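Local coordinates for protein pyridine synthase TbtD (PDB 5WA4) that probably catalyses the formal [4+2] aza-cycloaddition that forms the central pyridine ring during biosynthesis of the thiopeptide antibiotic thiomuracin, and binds an N-terminal leader peptide fragment, at residues Thr134-Leu139 against Gly267-Glu272; Leu263-Glu268 against Asp307-Gly312. All coordinates share one frame; numbering follows the deposited sequence.

Contact 1: residues Thr134-Leu139 against Gly267-Glu272; sequences TVRDVL and GELTLE
Arg-136 reaches into the bend of 267-272 and takes the largest share of this interface, 133 Å² of its surface being covered. Its CG lies anti to the backbone N (chi1 163°), and bends at chi2 and chi3 carry the guanidinium across to the other segment. The tight spot is Leu-269, whose CD2 methyl wedges between the helix start and the arginine's flat end: it lies 3.4 Å from Arg-136 N, near Arg-136 CB and Val-135 CB, and 3.3 Å above one guanidinium face. Glu-272 N lies 3.2 Å above the opposite face, each atom displaced toward the rim. Leu-271 CB joins that second side, and Thr-270 N comes near the guanidinium plane at its edge. The Glu-272 methylenes lie against NE but are modelled too close, so this detail is doubtful. The carboxylate plane is turned 51° from the guanidinium, and Arg-136 NE stays 4.4 Å from Glu-272 OE2, so any charge attraction is probably a weak addition.

The side towards Glu-268 is thinner and more exposed. Val-135 CG2 meets Glu-268 CB at 3.6 Å, but from there the glutamate chain leads its carboxylate away. Thr-134 OG1 accepts from Asp-137 N (3.2 Å) and donates to Asp-137 OD2 (2.8 Å), capping the helix on which Val-135 and Arg-136 sit.

The contact thus lays the chain leaving helix 244-265 against the first turn of helix 135-159. Val-135 also touches Leu-263, Leu-139 reaches Arg-259 of helix 244-265, and both Leu-139 and Glu-272 touch Leu-316 of helix 307-328.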
# COMPACT_ATOMS: atom_id res chain seq x y z
N THR E 134 32.00 12.38 2.29
CA THR E 134 31.72 10.94 2.45
C THR E 134 32.67 10.12 1.59
O THR E 134 33.49 10.67 0.86
CB THR E 134 30.26 10.58 2.07
OG1 THR E 134 30.03 10.87 0.69
CG2 THR E 134 29.27 11.36 2.93
N VAL E 135 32.57 8.80 1.68
CA VAL E 135 33.47 7.95 0.89
C VAL E 135 33.08 8.09 -0.58
O VAL E 135 33.92 8.22 -1.47
CB VAL E 135 33.44 6.48 1.37
CG1 VAL E 135 34.37 5.60 0.56
CG2 VAL E 135 33.82 6.41 2.86
N ARG E 136 31.77 8.10 -0.79
CA ARG E 136 31.13 8.41 -2.05
C ARG E 136 31.61 9.65 -2.77
O ARG E 136 32.03 9.56 -3.92
CB ARG E 136 29.64 8.56 -1.81
CG ARG E 136 28.89 9.26 -2.91
CD ARG E 136 27.52 8.68 -2.98
NE ARG E 136 27.63 7.24 -3.11
CZ ARG E 136 27.39 6.39 -2.10
NH1 ARG E 136 26.99 6.84 -0.89
NH2 ARG E 136 27.56 5.08 -2.31
N ASP E 137 31.50 10.79 -2.11
CA ASP E 137 31.83 12.07 -2.73
C ASP E 137 33.29 12.10 -3.16
O ASP E 137 33.66 12.77 -4.12
CB ASP E 137 31.52 13.22 -1.76
CG ASP E 137 30.04 13.32 -1.41
OD1 ASP E 137 29.21 13.20 -2.35
OD2 ASP E 137 29.70 13.49 -0.21
N VAL E 138 34.11 11.36 -2.42
CA VAL E 138 35.53 11.32 -2.66
C VAL E 138 35.79 10.49 -3.92
O VAL E 138 36.58 10.88 -4.78
CB VAL E 138 36.29 10.75 -1.40
CG1 VAL E 138 37.54 9.97 -1.77
CG2 VAL E 138 36.63 11.88 -0.44
N LEU E 139 35.08 9.38 -4.05
CA LEU E 139 35.17 8.55 -5.24
C LEU E 139 34.64 9.29 -6.48
O LEU E 139 35.23 9.23 -7.57
CB LEU E 139 34.38 7.26 -5.02
CG LEU E 139 34.58 6.20 -6.09
CD1 LEU E 139 36.02 5.77 -6.05
CD2 LEU E 139 33.62 5.00 -5.91
N GLY E 267 32.78 -2.31 3.55
CA GLY E 267 31.79 -1.52 4.25
C GLY E 267 31.83 0.01 4.27
O GLY E 267 31.39 0.62 5.24
N GLU E 268 32.28 0.67 3.21
CA GLU E 268 32.04 2.12 3.17
C GLU E 268 31.15 2.67 2.05
O GLU E 268 31.32 3.82 1.67
CB GLU E 268 33.36 2.88 3.12
CG GLU E 268 34.06 2.94 4.44
CD GLU E 268 35.35 2.19 4.38
OE1 GLU E 268 35.36 1.18 3.64
OE2 GLU E 268 36.33 2.58 5.08
N LEU E 269 30.19 1.88 1.56
CA LEU E 269 29.14 2.43 0.68
C LEU E 269 27.90 1.51 0.69
O LEU E 269 28.00 0.39 1.20
CB LEU E 269 29.65 2.58 -0.78
CG LEU E 269 30.87 3.40 -1.28
CD1 LEU E 269 31.27 2.99 -2.67
CD2 LEU E 269 30.65 4.90 -1.22
N THR E 270 26.75 2.01 0.21
CA THR E 270 25.69 1.23 -0.50
C THR E 270 24.46 2.09 -0.88
O THR E 270 23.33 1.59 -0.92
CB THR E 270 25.14 -0.01 0.29
OG1 THR E 270 26.16 -0.60 1.11
CG2 THR E 270 24.64 -1.08 -0.69
N LEU E 271 24.69 3.38 -1.16
CA LEU E 271 23.66 4.29 -1.65
C LEU E 271 23.63 4.32 -3.21
O LEU E 271 22.67 3.79 -3.78
CB LEU E 271 23.88 5.70 -1.05
CG LEU E 271 22.76 6.73 -0.82
CD1 LEU E 271 23.12 7.60 0.38
CD2 LEU E 271 22.55 7.58 -2.06
N GLU E 272 24.67 4.88 -3.84
CA GLU E 272 24.84 5.08 -5.29
C GLU E 272 24.25 3.95 -6.13
O GLU E 272 24.91 3.41 -7.02
CB GLU E 272 26.34 5.23 -5.57
CG GLU E 272 26.96 6.65 -5.87
CD GLU E 272 26.54 7.32 -7.13
OE1 GLU E 272 25.82 6.70 -7.91
OE2 GLU E 272 26.88 8.52 -7.29

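Contact 2: residues Leu263-Glu268 against Asp307-Gly312; sequences LLESGE and DSPAFG
Leu-264 packs its CD1 methyl against the backbone of 307-312 and, with 70 Å² covered, contributes more than any other residue here. Its CG is anti to the carbonyl carbon (chi1 -79°), and the branch runs towards the neighbouring helix. CD1 comes closest to Ser-308 O, at 3.1 Å, and also reaches Gly-312 C at 3.7 Å; the leucine CB lies 3.6 Å from the same Ser-308 O. Against 307-312 the leucine thus meets mainly main chain, its apolar side-chain partner being Leu-269 of the following loop, and Gly-312, having no side chain, lets it approach the helix backbone directly. The hydroxyl of Ser-308 lies at the margin, its OG 4.2 Å from Leu-264 CB.

Pro-309 is next, with 48 Å² covered, and its partner is Glu-265, with 35 Å². The two side chains meet at about a right angle: the extended glutamate brings its methylene CG to 3.7 Å from Pro-309 CG, an apolar contact made by the stem of a charged residue. Its OE1 is merely close to Pro-309 CB, at 3.8 Å. The carboxylate itself has a long, weak ion pair with Arg-261 NE in its own helix, and Glu-265 is the exposed member of the group.

Helix 244-265 closes in a Schellman motif, in which Glu-268 N bonds to Leu-263 O at 2.8 Å and Gly-267 N to Leu-264 O at 3.0 Å, with Gly-267 at positive phi (88°). Residues 307-311 form a wider pi-type turn in the early part of helix 307-328. The pairing is a helix-helix contact between a Schellman-terminated C-terminus and the proline-containing early part of the next modelled helix.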
# COMPACT_ATOMS: atom_id res chain seq x y z
N LEU E 263 35.63 -1.03 -1.87
CA LEU E 263 34.93 -0.17 -0.89
C LEU E 263 33.61 -0.74 -0.32
O LEU E 263 33.29 -0.52 0.86
CB LEU E 263 34.64 1.20 -1.52
CG LEU E 263 35.83 2.16 -1.54
CD1 LEU E 263 35.50 3.43 -2.30
CD2 LEU E 263 36.32 2.47 -0.13
N LEU E 264 32.86 -1.44 -1.16
CA LEU E 264 31.62 -2.07 -0.74
C LEU E 264 31.90 -3.27 0.15
O LEU E 264 31.31 -3.40 1.22
CB LEU E 264 30.78 -2.48 -1.95
CG LEU E 264 30.02 -1.32 -2.59
CD1 LEU E 264 29.40 -1.72 -3.92
CD2 LEU E 264 28.95 -0.82 -1.66
N GLU E 265 32.81 -4.15 -0.29
CA GLU E 265 33.21 -5.33 0.46
C GLU E 265 33.64 -5.05 1.90
O GLU E 265 33.31 -5.80 2.81
CB GLU E 265 34.36 -6.04 -0.24
CG GLU E 265 33.94 -6.85 -1.42
CD GLU E 265 35.14 -7.42 -2.11
OE1 GLU E 265 34.96 -8.11 -3.14
OE2 GLU E 265 36.25 -7.17 -1.61
N SER E 266 34.38 -3.97 2.10
CA SER E 266 34.87 -3.58 3.39
C SER E 266 33.90 -2.67 4.17
O SER E 266 34.18 -2.28 5.32
CB SER E 266 36.21 -2.87 3.23
OG SER E 266 36.02 -1.46 3.22
N GLY E 267 32.78 -2.31 3.55
CA GLY E 267 31.79 -1.52 4.25
C GLY E 267 31.83 0.01 4.27
O GLY E 267 31.39 0.62 5.24
N GLU E 268 32.28 0.67 3.21
CA GLU E 268 32.04 2.12 3.17
C GLU E 268 31.15 2.67 2.05
O GLU E 268 31.32 3.82 1.67
CB GLU E 268 33.36 2.88 3.12
CG GLU E 268 34.06 2.94 4.44
CD GLU E 268 35.35 2.19 4.38
OE1 GLU E 268 35.36 1.18 3.64
OE2 GLU E 268 36.33 2.58 5.08
N ASP E 307 26.68 -10.51 -4.92
CA ASP E 307 26.04 -9.33 -5.54
C ASP E 307 26.70 -8.02 -5.01
O ASP E 307 27.49 -7.45 -5.77
CB ASP E 307 24.46 -9.36 -5.46
CG ASP E 307 23.82 -8.82 -4.14
OD1 ASP E 307 24.47 -8.20 -3.26
OD2 ASP E 307 22.58 -9.02 -4.03
N SER E 308 26.50 -7.57 -3.77
CA SER E 308 26.90 -6.18 -3.42
C SER E 308 28.40 -5.89 -3.69
O SER E 308 28.77 -4.74 -3.92
CB SER E 308 26.53 -5.86 -1.97
OG SER E 308 27.34 -4.82 -1.44
N PRO E 309 29.26 -6.92 -3.69
CA PRO E 309 30.53 -6.65 -4.38
C PRO E 309 30.35 -6.36 -5.88
O PRO E 309 30.12 -5.20 -6.22
CB PRO E 309 31.31 -7.95 -4.16
CG PRO E 309 30.85 -8.39 -2.83
CD PRO E 309 29.38 -8.06 -2.77
N ALA E 310 30.42 -7.38 -6.72
CA ALA E 310 30.47 -7.24 -8.18
C ALA E 310 29.37 -6.34 -8.71
O ALA E 310 29.63 -5.36 -9.40
CB ALA E 310 30.40 -8.61 -8.85
N PHE E 311 28.14 -6.69 -8.36
CA PHE E 311 26.96 -6.03 -8.89
C PHE E 311 26.75 -4.62 -8.35
O PHE E 311 26.15 -3.79 -9.01
CB PHE E 311 25.71 -6.86 -8.61
CG PHE E 311 24.48 -6.32 -9.26
CD1 PHE E 311 24.35 -6.33 -10.64
CD2 PHE E 311 23.46 -5.77 -8.50
CE1 PHE E 311 23.22 -5.83 -11.25
CE2 PHE E 311 22.33 -5.26 -9.11
CZ PHE E 311 22.22 -5.28 -10.48
N GLY E 312 27.21 -4.35 -7.14
CA GLY E 312 27.11 -3.00 -6.62
C GLY E 312 28.08 -2.12 -7.37
O GLY E 312 27.84 -0.94 -7.56

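How the contacts relate
Contacts 1 and 2 are neighbours on one side of the chain, with centres 10 Å apart, and they share Gly-267 and Glu-268. The Schellman turn ends the helix used in contact 2 and sends the chain into the loop used in contact 1. Side chains join them directly: Leu-269 CD1 lies 4.0 Å from Leu-263 CB, and Val-135 CG1 lies 3.8 Å from Leu-263 CD2. The C-terminal end of helix 244-265 thus lies between the start of 135-159 and the early part of 307-328. The gap in the model, 273-305, runs in sequence between Glu-272 and segment 307-312. Nothing in the geometry of either contact identifies a catalytic or leader-binding role.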